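Local atomic coordinates of DNA alpha-glucosyltransferase (Enterobacteria phage T4, PDB entry 1XV5), a protein that belongs to the glycosyltransferases of the GT-B fold, built from two Rossmann-like domains, and holds uridine-5'-diphosphate in the model. Residues N198-F212 / K228-F241. Numbering follows the deposited sequence.
Sequences NINRWIGRTTTWKGF and KSTVMEGLERSPAF. With UDP (uridine-5'-diphosphate), chain C.
Strands 199-203 and 229-233 run parallel as neighbours in a seven-stranded sheet, their axes 4.6 Å apart at closest approach and crossing at -19°. Helix 212-223 links them, a beta-alpha-beta crossover of one Rossmann-like GT-B domain. The backbone ladder runs from Ser229 N to Asn198 O through to Gly204 N, which reaches Glu233 O at 3.1 Å.

Where helix 278-286 covers the sheet, Arg201 bends at chi3 (-57°), swinging its guanidinium over Val231, whose branched side chain suits a strand. Arg201 NH1 forms a salt bridge with Glu233 OE2 at 2.7 Å, on the anti lone pair, the two flat groups nearly perpendicular (82°); Arg284 takes the other carboxylate oxygen, so this buried acid is paired with two arginines. Trp202 lies on the crossover-helix side. The unbranched, flexible Met232 bends at its end to bring CE over the indole beside Phe212 CB, while Leu235 CD2 comes within 3.5 Å of Trp202 CZ3.

Beyond the strands the loops form part of the UDP pocket. Gly234 CA makes a CA-H...O contact with Gly204 O at 3.3 Å, a closeness suiting a residue without a side chain. Arg205 stretches its chain out to grip two beta-phosphate oxygens, O2B through NE and O1B through NH1; Lys210 NZ also binds O1B. Glu236, also bridged to Arg47, accepts Thr206 N on OE2, and Thr206 OG1 donates to Glu236 O, 2.8 Å away and in the carbonyl plane.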
loop_
_atom_site.group_PDB
_atom_site.type_symbol
_atom_site.label_atom_id
_atom_site.label_comp_id
_atom_site.label_asym_id
_atom_site.label_seq_id
_atom_site.Cartn_x
_atom_site.Cartn_y
_atom_site.Cartn_z
ATOM N N ASN A 198 -23.359 -12.574 -0.054
ATOM C CA ASN A 198 -24.032 -11.305 -0.313
ATOM C C ASN A 198 -23.294 -10.073 0.194
ATOM O O ASN A 198 -23.745 -8.949 -0.017
ATOM C CB ASN A 198 -25.449 -11.327 0.263
ATOM C CG ASN A 198 -26.308 -12.408 -0.363
ATOM O OD1 ASN A 198 -26.133 -12.755 -1.533
ATOM N ND2 ASN A 198 -27.252 -12.937 0.406
ATOM N N ILE A 199 -22.155 -10.280 0.848
ATOM C CA ILE A 199 -21.375 -9.161 1.361
ATOM C C ILE A 199 -20.310 -8.735 0.357
ATOM O O ILE A 199 -19.515 -9.554 -0.112
ATOM C CB ILE A 199 -20.665 -9.519 2.688
ATOM C CG1 ILE A 199 -21.684 -10.024 3.710
ATOM C CG2 ILE A 199 -19.913 -8.303 3.214
ATOM C CD1 ILE A 199 -22.829 -9.067 3.987
ATOM N N ASN A 200 -20.309 -7.447 0.030
ATOM C CA ASN A 200 -19.349 -6.877 -0.901
ATOM C C ASN A 200 -18.573 -5.856 -0.084
ATOM O O ASN A 200 -19.119 -4.835 0.322
ATOM C CB ASN A 200 -20.090 -6.221 -2.067
ATOM C CG ASN A 200 -20.978 -7.207 -2.807
ATOM O OD1 ASN A 200 -22.133 -7.435 -2.433
ATOM N ND2 ASN A 200 -20.433 -7.815 -3.847
ATOM N N ARG A 201 -17.298 -6.146 0.153
ATOM C CA ARG A 201 -16.468 -5.292 0.993
ATOM C C ARG A 201 -15.315 -4.608 0.268
ATOM O O ARG A 201 -14.421 -5.258 -0.273
ATOM C CB ARG A 201 -15.943 -6.136 2.163
ATOM C CG ARG A 201 -15.287 -5.372 3.317
ATOM C CD ARG A 201 -14.829 -6.354 4.403
ATOM N NE ARG A 201 -15.929 -7.187 4.898
ATOM C CZ ARG A 201 -16.771 -6.837 5.869
ATOM N NH1 ARG A 201 -16.648 -5.665 6.480
ATOM N NH2 ARG A 201 -17.764 -7.651 6.210
ATOM N N TRP A 202 -15.358 -3.280 0.268
ATOM C CA TRP A 202 -14.340 -2.438 -0.352
ATOM C C TRP A 202 -13.403 -1.982 0.768
ATOM O O TRP A 202 -13.863 -1.687 1.871
ATOM C CB TRP A 202 -15.022 -1.214 -0.971
ATOM C CG TRP A 202 -14.115 -0.231 -1.655
ATOM C CD1 TRP A 202 -13.844 -0.158 -2.996
ATOM C CD2 TRP A 202 -13.393 0.848 -1.041
ATOM N NE1 TRP A 202 -13.002 0.903 -3.254
ATOM C CE2 TRP A 202 -12.712 1.537 -2.071
ATOM C CE3 TRP A 202 -13.259 1.302 0.281
ATOM C CZ2 TRP A 202 -11.907 2.655 -1.820
ATOM C CZ3 TRP A 202 -12.458 2.416 0.529
ATOM C CH2 TRP A 202 -11.792 3.078 -0.516
ATOM N N ILE A 203 -12.100 -1.937 0.497
ATOM C CA ILE A 203 -11.130 -1.470 1.491
ATOM C C ILE A 203 -10.180 -0.446 0.874
ATOM O O ILE A 203 -9.800 -0.555 -0.295
ATOM C CB ILE A 203 -10.281 -2.628 2.092
ATOM C CG1 ILE A 203 -9.667 -3.477 0.975
ATOM C CG2 ILE A 203 -11.141 -3.472 3.027
ATOM C CD1 ILE A 203 -8.619 -4.484 1.477
ATOM N N GLY A 204 -9.807 0.555 1.667
ATOM C CA GLY A 204 -8.905 1.592 1.199
ATOM C C GLY A 204 -8.939 2.792 2.129
ATOM O O GLY A 204 -8.989 2.634 3.349
ATOM N N ARG A 205 -8.896 3.992 1.555
ATOM C CA ARG A 205 -8.955 5.228 2.334
ATOM C C ARG A 205 -9.599 6.310 1.484
ATOM O O ARG A 205 -9.835 6.106 0.294
ATOM C CB ARG A 205 -7.565 5.654 2.820
ATOM C CG ARG A 205 -6.482 5.700 1.768
ATOM C CD ARG A 205 -5.123 5.850 2.444
ATOM N NE ARG A 205 -4.024 5.844 1.487
ATOM C CZ ARG A 205 -3.700 6.871 0.707
ATOM N NH1 ARG A 205 -2.687 6.767 -0.137
ATOM N NH2 ARG A 205 -4.384 8.006 0.780
ATOM N N THR A 206 -9.878 7.462 2.084
ATOM C CA THR A 206 -10.567 8.518 1.360
ATOM C C THR A 206 -9.742 9.372 0.403
ATOM O O THR A 206 -9.451 10.540 0.667
ATOM C CB THR A 206 -11.337 9.431 2.342
ATOM O OG1 THR A 206 -12.069 8.615 3.269
ATOM C CG2 THR A 206 -12.336 10.308 1.582
ATOM N N THR A 207 -9.369 8.763 -0.718
ATOM C CA THR A 207 -8.624 9.436 -1.773
ATOM C C THR A 207 -9.318 8.948 -3.032
ATOM O O THR A 207 -9.466 7.749 -3.237
ATOM C CB THR A 207 -7.145 9.040 -1.754
ATOM O OG1 THR A 207 -6.540 9.570 -0.568
ATOM C CG2 THR A 207 -6.425 9.607 -2.967
ATOM N N THR A 208 -9.760 9.879 -3.866
ATOM C CA THR A 208 -10.516 9.505 -5.049
ATOM C C THR A 208 -9.906 8.481 -6.002
ATOM O O THR A 208 -10.652 7.724 -6.625
ATOM C CB THR A 208 -10.959 10.759 -5.836
ATOM O OG1 THR A 208 -9.814 11.529 -6.204
ATOM C CG2 THR A 208 -11.882 11.615 -4.967
ATOM N N TRP A 209 -8.581 8.423 -6.126
ATOM C CA TRP A 209 -8.027 7.419 -7.037
ATOM C C TRP A 209 -8.139 6.000 -6.492
ATOM O O TRP A 209 -7.797 5.038 -7.180
ATOM C CB TRP A 209 -6.572 7.724 -7.446
ATOM C CG TRP A 209 -5.532 7.835 -6.371
ATOM C CD1 TRP A 209 -5.041 8.990 -5.829
ATOM C CD2 TRP A 209 -4.762 6.767 -5.798
ATOM N NE1 TRP A 209 -4.009 8.709 -4.966
ATOM C CE2 TRP A 209 -3.816 7.353 -4.929
ATOM C CE3 TRP A 209 -4.775 5.372 -5.942
ATOM C CZ2 TRP A 209 -2.888 6.591 -4.202
ATOM C CZ3 TRP A 209 -3.849 4.614 -5.219
ATOM C CH2 TRP A 209 -2.921 5.229 -4.363
ATOM N N LYS A 210 -8.634 5.868 -5.263
ATOM C CA LYS A 210 -8.819 4.552 -4.657
ATOM C C LYS A 210 -10.134 3.973 -5.161
ATOM O O LYS A 210 -10.461 2.819 -4.889
ATOM C CB LYS A 210 -8.850 4.657 -3.129
ATOM C CG LYS A 210 -7.522 5.062 -2.503
ATOM C CD LYS A 210 -6.478 3.948 -2.572
ATOM C CE LYS A 210 -5.200 4.368 -1.854
ATOM N NZ LYS A 210 -4.137 3.316 -1.843
ATOM N N GLY A 211 -10.893 4.800 -5.875
ATOM C CA GLY A 211 -12.156 4.366 -6.453
ATOM C C GLY A 211 -13.376 4.161 -5.571
ATOM O O GLY A 211 -14.224 3.332 -5.894
ATOM N N PHE A 212 -13.507 4.903 -4.475
ATOM C CA PHE A 212 -14.679 4.704 -3.636
ATOM C C PHE A 212 -15.972 5.192 -4.296
ATOM O O PHE A 212 -17.034 4.620 -4.067
ATOM C CB PHE A 212 -14.502 5.335 -2.238
ATOM C CG PHE A 212 -14.226 6.817 -2.241
ATOM C CD1 PHE A 212 -12.920 7.295 -2.187
ATOM C CD2 PHE A 212 -15.273 7.732 -2.250
ATOM C CE1 PHE A 212 -12.658 8.668 -2.137
ATOM C CE2 PHE A 212 -15.028 9.105 -2.202
ATOM C CZ PHE A 212 -13.716 9.572 -2.143
ATOM N N LYS A 228 -28.100 -7.252 -2.336
ATOM C CA LYS A 228 -26.771 -7.469 -1.771
ATOM C C LYS A 228 -26.404 -6.350 -0.804
ATOM O O LYS A 228 -27.069 -5.312 -0.756
ATOM C CB LYS A 228 -25.732 -7.536 -2.891
ATOM C CG LYS A 228 -26.105 -8.460 -4.036
ATOM C CD LYS A 228 -26.207 -9.903 -3.585
ATOM C CE LYS A 228 -26.521 -10.813 -4.764
ATOM N NZ LYS A 228 -26.466 -12.251 -4.378
ATOM N N SER A 229 -25.336 -6.561 -0.041
ATOM C CA SER A 229 -24.885 -5.570 0.926
ATOM C C SER A 229 -23.487 -5.071 0.605
ATOM O O SER A 229 -22.647 -5.821 0.107
ATOM C CB SER A 229 -24.882 -6.165 2.337
ATOM O OG SER A 229 -26.160 -6.659 2.682
ATOM N N THR A 230 -23.244 -3.800 0.898
ATOM C CA THR A 230 -21.941 -3.208 0.654
ATOM C C THR A 230 -21.377 -2.557 1.902
ATOM O O THR A 230 -22.070 -1.821 2.608
ATOM C CB THR A 230 -22.000 -2.147 -0.464
ATOM O OG1 THR A 230 -22.273 -2.794 -1.712
ATOM C CG2 THR A 230 -20.677 -1.395 -0.565
ATOM N N VAL A 231 -20.111 -2.858 2.166
ATOM C CA VAL A 231 -19.385 -2.310 3.297
ATOM C C VAL A 231 -18.112 -1.716 2.714
ATOM O O VAL A 231 -17.507 -2.290 1.805
ATOM C CB VAL A 231 -18.996 -3.402 4.320
ATOM C CG1 VAL A 231 -18.117 -2.800 5.415
ATOM C CG2 VAL A 231 -20.248 -4.023 4.923
ATOM N N MET A 232 -17.719 -0.555 3.224
ATOM C CA MET A 232 -16.515 0.109 2.761
ATOM C C MET A 232 -15.716 0.477 4.001
ATOM O O MET A 232 -16.165 1.263 4.837
ATOM C CB MET A 232 -16.892 1.345 1.937
ATOM C CG MET A 232 -17.755 0.988 0.725
ATOM S SD MET A 232 -18.373 2.402 -0.209
ATOM C CE MET A 232 -16.883 2.993 -0.879
ATOM N N GLU A 233 -14.530 -0.108 4.121
ATOM C CA GLU A 233 -13.685 0.118 5.284
ATOM C C GLU A 233 -12.479 1.008 5.038
ATOM O O GLU A 233 -11.816 0.894 4.010
ATOM C CB GLU A 233 -13.185 -1.223 5.839
ATOM C CG GLU A 233 -14.268 -2.174 6.337
ATOM C CD GLU A 233 -13.689 -3.381 7.066
ATOM O OE1 GLU A 233 -12.638 -3.229 7.712
ATOM O OE2 GLU A 233 -14.290 -4.475 7.007
ATOM N N GLY A 234 -12.199 1.887 5.996
ATOM C CA GLY A 234 -11.038 2.753 5.895
ATOM C C GLY A 234 -11.247 4.193 5.461
ATOM O O GLY A 234 -10.285 4.954 5.388
ATOM N N LEU A 235 -12.486 4.581 5.187
ATOM C CA LEU A 235 -12.759 5.949 4.745
ATOM C C LEU A 235 -12.783 6.952 5.892
ATOM O O LEU A 235 -13.797 7.108 6.573
ATOM C CB LEU A 235 -14.090 6.005 3.989
ATOM C CG LEU A 235 -14.186 5.226 2.673
ATOM C CD1 LEU A 235 -15.572 5.421 2.078
ATOM C CD2 LEU A 235 -13.115 5.699 1.696
ATOM N N GLU A 236 -11.659 7.633 6.093
ATOM C CA GLU A 236 -11.537 8.622 7.153
ATOM C C GLU A 236 -12.243 9.915 6.758
ATOM O O GLU A 236 -12.412 10.204 5.571
ATOM C CB GLU A 236 -10.059 8.920 7.435
ATOM C CG GLU A 236 -9.379 9.897 6.449
ATOM C CD GLU A 236 -8.990 9.273 5.111
ATOM O OE1 GLU A 236 -8.409 9.997 4.277
ATOM O OE2 GLU A 236 -9.253 8.073 4.885
ATOM N N ARG A 237 -12.659 10.691 7.755
ATOM C CA ARG A 237 -13.314 11.957 7.475
ATOM C C ARG A 237 -12.249 12.963 7.071
ATOM O O ARG A 237 -11.122 12.937 7.574
ATOM C CB ARG A 237 -14.089 12.459 8.698
ATOM C CG ARG A 237 -15.418 11.748 8.915
ATOM C CD ARG A 237 -16.278 12.488 9.925
ATOM N NE ARG A 237 -16.531 13.860 9.494
ATOM C CZ ARG A 237 -17.358 14.202 8.509
ATOM N NH1 ARG A 237 -18.035 13.276 7.846
ATOM N NH2 ARG A 237 -17.491 15.476 8.171
ATOM N N SER A 238 -12.611 13.837 6.144
ATOM C CA SER A 238 -11.697 14.849 5.630
ATOM C C SER A 238 -12.487 15.629 4.596
ATOM O O SER A 238 -13.621 15.268 4.282
ATOM C CB SER A 238 -10.512 14.174 4.940
ATOM O OG SER A 238 -10.956 13.471 3.788
ATOM N N PRO A 239 -11.909 16.715 4.058
ATOM C CA PRO A 239 -12.653 17.472 3.052
ATOM C C PRO A 239 -13.113 16.567 1.907
ATOM O O PRO A 239 -14.214 16.723 1.393
ATOM C CB PRO A 239 -11.644 18.521 2.608
ATOM C CG PRO A 239 -10.942 18.841 3.904
ATOM C CD PRO A 239 -10.706 17.453 4.491
ATOM N N ALA A 240 -12.273 15.615 1.516
ATOM C CA ALA A 240 -12.640 14.706 0.434
ATOM C C ALA A 240 -13.864 13.886 0.829
ATOM O O ALA A 240 -14.755 13.646 0.012
ATOM C CB ALA A 240 -11.470 13.783 0.098
ATOM N N PHE A 241 -13.922 13.460 2.087
ATOM C CA PHE A 241 -15.065 12.674 2.529
ATOM C C PHE A 241 -16.330 13.527 2.539
ATOM O O PHE A 241 -17.410 13.056 2.192
ATOM C CB PHE A 241 -14.836 12.100 3.932
ATOM C CG PHE A 241 -15.884 11.108 4.338
ATOM C CD1 PHE A 241 -15.779 9.776 3.947
ATOM C CD2 PHE A 241 -17.026 11.520 5.022
ATOM C CE1 PHE A 241 -16.805 8.866 4.221
ATOM C CE2 PHE A 241 -18.053 10.624 5.299
ATOM C CZ PHE A 241 -17.943 9.292 4.896
HETATM N N1 UDP C . -4.917 -0.258 6.234
HETATM C C2 UDP C . -5.291 -0.567 7.527
HETATM N N3 UDP C . -6.281 0.229 8.047
HETATM C C4 UDP C . -6.925 1.275 7.412
HETATM C C5 UDP C . -6.487 1.521 6.072
HETATM C C6 UDP C . -5.519 0.766 5.543
HETATM O O2 UDP C . -4.790 -1.482 8.159
HETATM O O4 UDP C . -7.799 1.900 8.011
HETATM C "C1'" UDP C . -3.847 -1.058 5.629
HETATM C "C2'" UDP C . -4.244 -1.802 4.359
HETATM O "O2'" UDP C . -4.933 -2.996 4.663
HETATM C "C3'" UDP C . -2.872 -2.012 3.733
HETATM C "C4'" UDP C . -2.197 -0.670 4.014
HETATM O "O4'" UDP C . -2.817 -0.179 5.232
HETATM O "O3'" UDP C . -2.190 -3.055 4.428
HETATM C "C5'" UDP C . -2.351 0.366 2.918
HETATM O "O5'" UDP C . -1.444 0.085 1.859
HETATM P PA UDP C . -1.863 0.149 0.321
HETATM O O1A UDP C . -0.644 -0.206 -0.435
HETATM O O2A UDP C . -3.098 -0.656 0.127
HETATM O O3A UDP C . -2.261 1.711 0.036
HETATM P PB UDP C . -1.692 3.115 0.659
HETATM O O1B UDP C . -1.731 4.115 -0.439
HETATM O O2B UDP C . -2.431 3.389 1.911
HETATM O O3B UDP C . -0.174 2.808 1.012
HETATM O O HOH W 1 -6.653 9.253 2.231
HETATM O O HOH W 2 -9.120 12.116 2.682
#